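Local coordinates for trichothecene 15-O-acetyltransferase TRI3 (Fusarium sporotrichioides, PDB 3FOT), which transfers an acetyl group to the 15-hydroxyl of trichothecene intermediates in the biosynthesis of mycotoxins such as T-2 toxin, at residues C33-K45 with G410-H422. Residues are numbered along the deposited sequence; the frame is centred on the assembly and turned at random.
Sequences CVGAEAIVGLEEK and GLRVHNFEASYLH
G35 and A38 meet L411 and A418 where the short helix 36-41 runs nearly parallel to helix 410-422, their N-to-C directions 20° apart and their axes 7.5 Å apart at the closest. Before the first turn the chain lies directly on the long helix: G35 CA comes 3.8 Å from L411 CA and makes a CA-H...O contact with L411 O. N415 grips this approach, its OD1 accepting a hydrogen bond from G35 N (2.8 Å) with the donor standing well above the amide's carbonyl plane; water 1 donates to the same oxygen and to C33 O. H414, a residue of the 15-deacetylcalonectrin binding site, packs its CB 3.4 Å from both G35 C and A36 N, and water 2 joins its ND1 to A36 N. In this BAHD-superfamily acyltransferase the contact sets helix 36-41, the first helix of the chain, on helix 406-423, which carries that histidine. I39 enters as a knob among H414, E417, A418 and L421. Its CG1 lies anti to the carbonyl carbon, and the extended chain packs CD1 3.7 Å from E417 CD; the E417 carboxylate is itself held by a hydrogen bond between OE1 and Y255 OH of helix 246-264. A38 CB touches A418 CB at 3.6 Å, while L42 lays CD1 against L421 CB. At the far end H422 ND1 donates to E44 OE2 (2.8 Å), almost straight at 173°; the oxygen lies near the imidazole plane and is met on its syn side, tilted out of the carboxylate plane, with ring and carboxylate planes 52° apart. Water 5 bridges K45 NZ to L421 O.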
ATOM      1  N   CYS A  33       1.330 -18.121   5.791  1.00 12.65           N
ATOM      2  CA  CYS A  33       0.687 -16.828   5.622  1.00 12.19           C
ATOM      3  C   CYS A  33      -0.835 -17.007   5.499  1.00 12.28           C
ATOM      4  O   CYS A  33      -1.318 -18.142   5.290  1.00 12.62           O
ATOM      5  CB  CYS A  33       1.297 -16.069   4.431  1.00 12.48           C
ATOM      6  SG  CYS A  33       0.596 -16.468   2.830  1.00 13.51           S
ATOM      7  N   VAL A  34      -1.578 -15.902   5.660  1.00 11.36           N
ATOM      8  CA  VAL A  34      -3.044 -15.976   5.813  1.00 10.51           C
ATOM      9  C   VAL A  34      -3.715 -14.777   5.165  1.00 10.53           C
ATOM     10  O   VAL A  34      -3.141 -13.685   5.128  1.00  9.94           O
ATOM     11  CB  VAL A  34      -3.465 -16.103   7.319  1.00 10.64           C
ATOM     12  CG1 VAL A  34      -3.044 -14.875   8.158  1.00 11.30           C
ATOM     13  CG2 VAL A  34      -4.997 -16.346   7.455  1.00 10.98           C
ATOM     14  N   GLY A  35      -4.908 -14.998   4.611  1.00  9.37           N
ATOM     15  CA  GLY A  35      -5.711 -13.896   4.116  1.00  9.38           C
ATOM     16  C   GLY A  35      -5.035 -13.210   2.951  1.00  8.77           C
ATOM     17  O   GLY A  35      -4.557 -13.868   2.028  1.00  9.20           O
ATOM     18  N   ALA A  36      -5.029 -11.875   2.979  1.00  9.35           N
ATOM     19  CA  ALA A  36      -4.467 -11.099   1.861  1.00  9.46           C
ATOM     20  C   ALA A  36      -3.002 -11.436   1.593  1.00  9.18           C
ATOM     21  O   ALA A  36      -2.521 -11.299   0.445  1.00  9.58           O
ATOM     22  CB  ALA A  36      -4.641  -9.615   2.096  1.00  9.99           C
ATOM     23  N   GLU A  37      -2.291 -11.909   2.611  1.00  8.94           N
ATOM     24  CA  GLU A  37      -0.906 -12.394   2.381  1.00  9.35           C
ATOM     25  C   GLU A  37      -0.839 -13.467   1.312  1.00  8.69           C
ATOM     26  O   GLU A  37       0.061 -13.460   0.495  1.00  9.34           O
ATOM     27  CB  GLU A  37      -0.298 -12.926   3.690  1.00  8.31           C
ATOM     28  CG  GLU A  37      -0.045 -11.854   4.740  1.00  9.75           C
ATOM     29  CD  GLU A  37       0.369 -12.430   6.092  1.00 10.03           C
ATOM     30  OE1 GLU A  37       0.150 -13.648   6.314  1.00 12.25           O
ATOM     31  OE2 GLU A  37       0.871 -11.658   6.935  1.00 12.57           O
ATOM     32  N   ALA A  38      -1.797 -14.391   1.330  1.00  9.33           N
ATOM     33  CA  ALA A  38      -1.812 -15.524   0.411  1.00  8.93           C
ATOM     34  C   ALA A  38      -2.010 -15.062  -1.031  1.00  9.18           C
ATOM     35  O   ALA A  38      -1.514 -15.699  -1.959  1.00  8.75           O
ATOM     36  CB  ALA A  38      -2.891 -16.519   0.836  1.00  9.86           C
ATOM     37  N   ILE A  39      -2.748 -13.963  -1.216  1.00  8.75           N
ATOM     38  CA  ILE A  39      -2.931 -13.392  -2.547  1.00  8.98           C
ATOM     39  C   ILE A  39      -1.593 -12.870  -3.083  1.00  9.08           C
ATOM     40  O   ILE A  39      -1.122 -13.302  -4.148  1.00  9.06           O
ATOM     41  CB  ILE A  39      -3.997 -12.238  -2.561  1.00  9.35           C
ATOM     42  CG1 ILE A  39      -5.374 -12.767  -2.174  1.00  8.78           C
ATOM     43  CG2 ILE A  39      -4.104 -11.659  -3.974  1.00  9.98           C
ATOM     44  CD1 ILE A  39      -6.412 -11.667  -1.897  1.00  8.92           C
ATOM     45  N   VAL A  40      -0.965 -11.958  -2.336  1.00  8.60           N
ATOM     46  CA  VAL A  40       0.275 -11.344  -2.813  1.00  9.34           C
ATOM     47  C   VAL A  40       1.463 -12.305  -2.794  1.00  9.15           C
ATOM     48  O   VAL A  40       2.445 -12.089  -3.516  1.00 10.03           O
ATOM     49  CB  VAL A  40       0.612 -10.010  -2.065  1.00  8.88           C
ATOM     50  CG1 VAL A  40      -0.587  -9.023  -2.197  1.00  9.22           C
ATOM     51  CG2 VAL A  40       0.897 -10.260  -0.582  1.00  8.53           C
ATOM     52  N   GLY A  41       1.368 -13.326  -1.940  1.00  9.20           N
ATOM     53  CA  GLY A  41       2.368 -14.385  -1.827  1.00  9.73           C
ATOM     54  C   GLY A  41       2.311 -15.513  -2.852  1.00 10.05           C
ATOM     55  O   GLY A  41       3.245 -16.309  -2.906  1.00 10.31           O
ATOM     56  N   LEU A  42       1.252 -15.605  -3.665  1.00  9.66           N
ATOM     57  CA  LEU A  42       1.183 -16.667  -4.704  1.00  9.80           C
ATOM     58  C   LEU A  42       2.517 -16.781  -5.428  1.00 10.55           C
ATOM     59  O   LEU A  42       3.020 -15.808  -5.987  1.00 10.12           O
ATOM     60  CB  LEU A  42       0.089 -16.419  -5.726  1.00 10.62           C
ATOM     61  CG  LEU A  42      -1.353 -16.502  -5.248  1.00 12.48           C
ATOM     62  CD1 LEU A  42      -2.304 -16.031  -6.361  1.00 14.49           C
ATOM     63  CD2 LEU A  42      -1.656 -17.939  -4.858  1.00 13.44           C
ATOM     64  N   GLU A  43       3.110 -17.974  -5.366  1.00 10.32           N
ATOM     65  CA  GLU A  43       4.482 -18.143  -5.853  1.00 11.02           C
ATOM     66  C   GLU A  43       4.712 -17.585  -7.257  1.00 11.05           C
ATOM     67  O   GLU A  43       5.668 -16.833  -7.476  1.00 10.94           O
ATOM     68  CB  GLU A  43       4.929 -19.603  -5.730  1.00 10.84           C
ATOM     69  CG  GLU A  43       6.397 -19.773  -6.072  1.00 11.73           C
ATOM     70  CD  GLU A  43       6.911 -21.149  -5.808  1.00 14.77           C
ATOM     71  OE1 GLU A  43       6.125 -22.045  -5.409  1.00 16.69           O
ATOM     72  OE2 GLU A  43       8.113 -21.318  -6.021  1.00 14.29           O
ATOM     73  N   GLU A  44       3.835 -17.930  -8.200  1.00 11.86           N
ATOM     74  CA  GLU A  44       3.995 -17.504  -9.599  1.00 12.55           C
ATOM     75  C   GLU A  44       3.896 -15.976  -9.817  1.00 12.53           C
ATOM     76  O   GLU A  44       4.349 -15.468 -10.847  1.00 13.85           O
ATOM     77  CB  GLU A  44       3.013 -18.250 -10.528  1.00 13.27           C
ATOM     78  CG  GLU A  44       1.509 -17.990 -10.305  1.00 15.79           C
ATOM     79  CD  GLU A  44       0.839 -18.879  -9.257  1.00 18.59           C
ATOM     80  OE1 GLU A  44       1.533 -19.569  -8.453  1.00 17.04           O
ATOM     81  OE2 GLU A  44      -0.420 -18.842  -9.212  1.00 20.28           O
ATOM     82  N   LYS A  45       3.281 -15.282  -8.870  1.00 11.99           N
ATOM     83  CA  LYS A  45       3.152 -13.823  -8.916  1.00 11.05           C
ATOM     84  C   LYS A  45       4.218 -13.127  -8.084  1.00 10.75           C
ATOM     85  O   LYS A  45       4.828 -12.153  -8.538  1.00 10.16           O
ATOM     86  CB  LYS A  45       1.760 -13.418  -8.455  1.00 11.92           C
ATOM     87  CG  LYS A  45       0.651 -14.050  -9.266  1.00 13.91           C
ATOM     88  CD  LYS A  45      -0.571 -13.182  -9.130  1.00 18.09           C
ATOM     89  CE  LYS A  45      -1.846 -13.924  -9.450  1.00 22.44           C
ATOM     90  NZ  LYS A  45      -1.922 -14.242 -10.888  1.00 26.22           N
ATOM     91  N   GLY A 410     -12.372 -11.319   6.266  1.00 11.66           N
ATOM     92  CA  GLY A 410     -11.300 -10.955   5.318  1.00 11.95           C
ATOM     93  C   GLY A 410     -10.306 -12.085   5.154  1.00 11.44           C
ATOM     94  O   GLY A 410      -9.965 -12.469   4.043  1.00 11.95           O
ATOM     95  N   LEU A 411      -9.836 -12.624   6.271  1.00 12.22           N
ATOM     96  CA  LEU A 411      -8.832 -13.677   6.238  1.00 12.59           C
ATOM     97  C   LEU A 411      -9.368 -14.882   5.474  1.00 12.21           C
ATOM     98  O   LEU A 411      -8.694 -15.452   4.627  1.00 12.84           O
ATOM     99  CB  LEU A 411      -8.416 -14.069   7.661  1.00 12.25           C
ATOM    100  CG  LEU A 411      -7.778 -12.956   8.500  1.00 12.93           C
ATOM    101  CD1 LEU A 411      -7.502 -13.485   9.907  1.00 15.31           C
ATOM    102  CD2 LEU A 411      -6.502 -12.400   7.854  1.00 13.48           C
ATOM    103  N   ARG A 412     -10.610 -15.247   5.764  1.00 12.11           N
ATOM    104  CA  ARG A 412     -11.216 -16.416   5.146  1.00 12.01           C
ATOM    105  C   ARG A 412     -11.487 -16.232   3.660  1.00 11.38           C
ATOM    106  O   ARG A 412     -11.184 -17.114   2.840  1.00 11.05           O
ATOM    107  CB  ARG A 412     -12.523 -16.759   5.911  1.00 12.37           C
ATOM    108  CG  ARG A 412     -13.077 -18.090   5.548  1.00 15.35           C
ATOM    109  CD  ARG A 412     -14.272 -18.397   6.426  1.00 16.20           C
ATOM    110  NE  ARG A 412     -14.880 -19.674   6.076  1.00 17.80           N
ATOM    111  CZ  ARG A 412     -16.164 -19.972   6.301  1.00 19.23           C
ATOM    112  NH1 ARG A 412     -16.974 -19.087   6.865  1.00 15.30           N
ATOM    113  NH2 ARG A 412     -16.639 -21.155   5.948  1.00 21.40           N
ATOM    114  N   VAL A 413     -12.071 -15.097   3.295  1.00 11.92           N
ATOM    115  CA  VAL A 413     -12.392 -14.859   1.897  1.00 12.04           C
ATOM    116  C   VAL A 413     -11.160 -14.570   1.057  1.00 12.28           C
ATOM    117  O   VAL A 413     -11.132 -14.915  -0.129  1.00 11.71           O
ATOM    118  CB  VAL A 413     -13.470 -13.767   1.663  1.00 13.26           C
ATOM    119  CG1 VAL A 413     -14.768 -14.131   2.435  1.00 12.67           C
ATOM    120  CG2 VAL A 413     -12.978 -12.373   2.042  1.00 12.23           C
ATOM    121  N   HIS A 414     -10.155 -13.936   1.657  1.00 12.21           N
ATOM    122  CA  HIS A 414      -8.912 -13.718   0.900  1.00 12.17           C
ATOM    123  C   HIS A 414      -8.124 -15.029   0.717  1.00 12.07           C
ATOM    124  O   HIS A 414      -7.444 -15.216  -0.297  1.00 12.61           O
ATOM    125  CB  HIS A 414      -8.043 -12.627   1.537  1.00 12.47           C
ATOM    126  CG  HIS A 414      -8.575 -11.238   1.373  1.00 12.76           C
ATOM    127  ND1 HIS A 414      -8.302 -10.229   2.274  1.00 11.31           N
ATOM    128  CD2 HIS A 414      -9.353 -10.682   0.412  1.00 12.90           C
ATOM    129  CE1 HIS A 414      -8.883  -9.113   1.872  1.00 11.91           C
ATOM    130  NE2 HIS A 414      -9.523  -9.359   0.744  1.00 12.24           N
ATOM    131  N   ASN A 415      -8.209 -15.943   1.681  1.00 13.17           N
ATOM    132  CA  ASN A 415      -7.686 -17.296   1.421  1.00 13.44           C
ATOM    133  C   ASN A 415      -8.340 -17.890   0.155  1.00 14.06           C
ATOM    134  O   ASN A 415      -7.672 -18.453  -0.730  1.00 14.37           O
ATOM    135  CB  ASN A 415      -7.941 -18.223   2.598  1.00 13.94           C
ATOM    136  CG  ASN A 415      -6.971 -18.020   3.747  1.00 15.62           C
ATOM    137  OD1 ASN A 415      -5.917 -17.399   3.613  1.00 14.47           O
ATOM    138  ND2 ASN A 415      -7.329 -18.579   4.902  1.00 14.04           N
ATOM    139  N   PHE A 416      -9.654 -17.742   0.069  1.00 14.47           N
ATOM    140  CA  PHE A 416     -10.383 -18.221  -1.102  1.00 14.85           C
ATOM    141  C   PHE A 416      -9.924 -17.503  -2.382  1.00 14.23           C
ATOM    142  O   PHE A 416      -9.698 -18.126  -3.424  1.00 14.31           O
ATOM    143  CB  PHE A 416     -11.890 -18.078  -0.897  1.00 15.42           C
ATOM    144  CG  PHE A 416     -12.679 -18.333  -2.148  1.00 17.14           C
ATOM    145  CD1 PHE A 416     -12.997 -19.640  -2.523  1.00 18.14           C
ATOM    146  CD2 PHE A 416     -13.045 -17.275  -2.991  1.00 17.49           C
ATOM    147  CE1 PHE A 416     -13.708 -19.882  -3.720  1.00 19.44           C
ATOM    148  CE2 PHE A 416     -13.743 -17.509  -4.175  1.00 18.77           C
ATOM    149  CZ  PHE A 416     -14.084 -18.820  -4.531  1.00 17.85           C
ATOM    150  N   GLU A 417      -9.775 -16.187  -2.287  1.00 13.60           N
ATOM    151  CA  GLU A 417      -9.378 -15.387  -3.432  1.00 13.03           C
ATOM    152  C   GLU A 417      -7.999 -15.799  -3.990  1.00 12.86           C
ATOM    153  O   GLU A 417      -7.800 -15.891  -5.220  1.00 12.15           O
ATOM    154  CB  GLU A 417      -9.393 -13.922  -3.013  1.00 12.80           C
ATOM    155  CG  GLU A 417      -9.203 -12.954  -4.140  1.00 14.32           C
ATOM    156  CD  GLU A 417      -9.622 -11.548  -3.751  1.00 16.10           C
ATOM    157  OE1 GLU A 417     -10.294 -11.365  -2.703  1.00 16.01           O
ATOM    158  OE2 GLU A 417      -9.286 -10.631  -4.518  1.00 18.59           O
ATOM    159  N   ALA A 418      -7.058 -16.073  -3.092  1.00 12.79           N
ATOM    160  CA  ALA A 418      -5.724 -16.538  -3.482  1.00 12.58           C
ATOM    161  C   ALA A 418      -5.792 -17.851  -4.262  1.00 13.23           C
ATOM    162  O   ALA A 418      -5.154 -18.017  -5.323  1.00 12.73           O
ATOM    163  CB  ALA A 418      -4.848 -16.693  -2.239  1.00 13.31           C
ATOM    164  N   SER A 419      -6.612 -18.769  -3.760  1.00 13.91           N
ATOM    165  CA  SER A 419      -6.830 -20.050  -4.426  1.00 14.46           C
ATOM    166  C   SER A 419      -7.496 -19.880  -5.785  1.00 14.11           C
ATOM    167  O   SER A 419      -7.099 -20.542  -6.771  1.00 14.26           O
ATOM    168  CB  SER A 419      -7.688 -20.930  -3.531  1.00 15.45           C
ATOM    169  OG  SER A 419      -6.862 -21.557  -2.576  1.00 20.25           O
ATOM    170  N   TYR A 420      -8.476 -18.975  -5.853  1.00 14.26           N
ATOM    171  CA  TYR A 420      -9.155 -18.641  -7.125  1.00 14.62           C
ATOM    172  C   TYR A 420      -8.150 -18.090  -8.144  1.00 14.67           C
ATOM    173  O   TYR A 420      -8.126 -18.501  -9.320  1.00 14.33           O
ATOM    174  CB  TYR A 420     -10.289 -17.628  -6.902  1.00 15.45           C
ATOM    175  CG  TYR A 420     -11.145 -17.394  -8.128  1.00 15.77           C
ATOM    176  CD1 TYR A 420     -12.326 -18.113  -8.322  1.00 17.78           C
ATOM    177  CD2 TYR A 420     -10.773 -16.465  -9.098  1.00 18.18           C
ATOM    178  CE1 TYR A 420     -13.111 -17.909  -9.454  1.00 18.82           C
ATOM    179  CE2 TYR A 420     -11.542 -16.257 -10.238  1.00 19.34           C
ATOM    180  CZ  TYR A 420     -12.719 -16.976 -10.402  1.00 18.97           C
ATOM    181  OH  TYR A 420     -13.470 -16.759 -11.528  1.00 19.36           O
ATOM    182  N   LEU A 421      -7.300 -17.171  -7.695  1.00 14.07           N
ATOM    183  CA  LEU A 421      -6.333 -16.551  -8.601  1.00 14.36           C
ATOM    184  C   LEU A 421      -5.231 -17.495  -9.059  1.00 14.94           C
ATOM    185  O   LEU A 421      -4.687 -17.330 -10.157  1.00 15.29           O
ATOM    186  CB  LEU A 421      -5.720 -15.304  -7.974  1.00 14.95           C
ATOM    187  CG  LEU A 421      -6.725 -14.163  -7.834  1.00 14.54           C
ATOM    188  CD1 LEU A 421      -6.132 -13.138  -6.860  1.00 15.13           C
ATOM    189  CD2 LEU A 421      -7.066 -13.542  -9.185  1.00 13.74           C
ATOM    190  N   HIS A 422      -4.900 -18.465  -8.219  1.00 14.35           N
ATOM    191  CA  HIS A 422      -3.962 -19.504  -8.604  1.00 15.54           C
ATOM    192  C   HIS A 422      -4.594 -20.358  -9.705  1.00 16.30           C
ATOM    193  O   HIS A 422      -3.936 -20.696 -10.705  1.00 15.90           O
ATOM    194  CB  HIS A 422      -3.563 -20.381  -7.408  1.00 15.76           C
ATOM    195  CG  HIS A 422      -2.648 -21.505  -7.783  1.00 16.37           C
ATOM    196  ND1 HIS A 422      -1.429 -21.298  -8.396  1.00 18.75           N
ATOM    197  CD2 HIS A 422      -2.796 -22.847  -7.684  1.00 19.92           C
ATOM    198  CE1 HIS A 422      -0.855 -22.464  -8.639  1.00 19.56           C
ATOM    199  NE2 HIS A 422      -1.664 -23.421  -8.216  1.00 19.41           N
TER
HETATM  200  O   HOH W   1      -3.593 -19.189   4.144  1.00 25.37           O
HETATM  201  O   HOH W   2      -7.044 -10.669   4.674  1.00 11.90           O
HETATM  202  O   HOH W   3      -1.966 -17.304 -10.815  1.00 19.41           O
HETATM  203  O   HOH W   4      -1.659 -20.123 -12.054  1.00 28.65           O
HETATM  204  O   HOH W   5      -4.588 -14.451 -11.573  1.00 28.37           O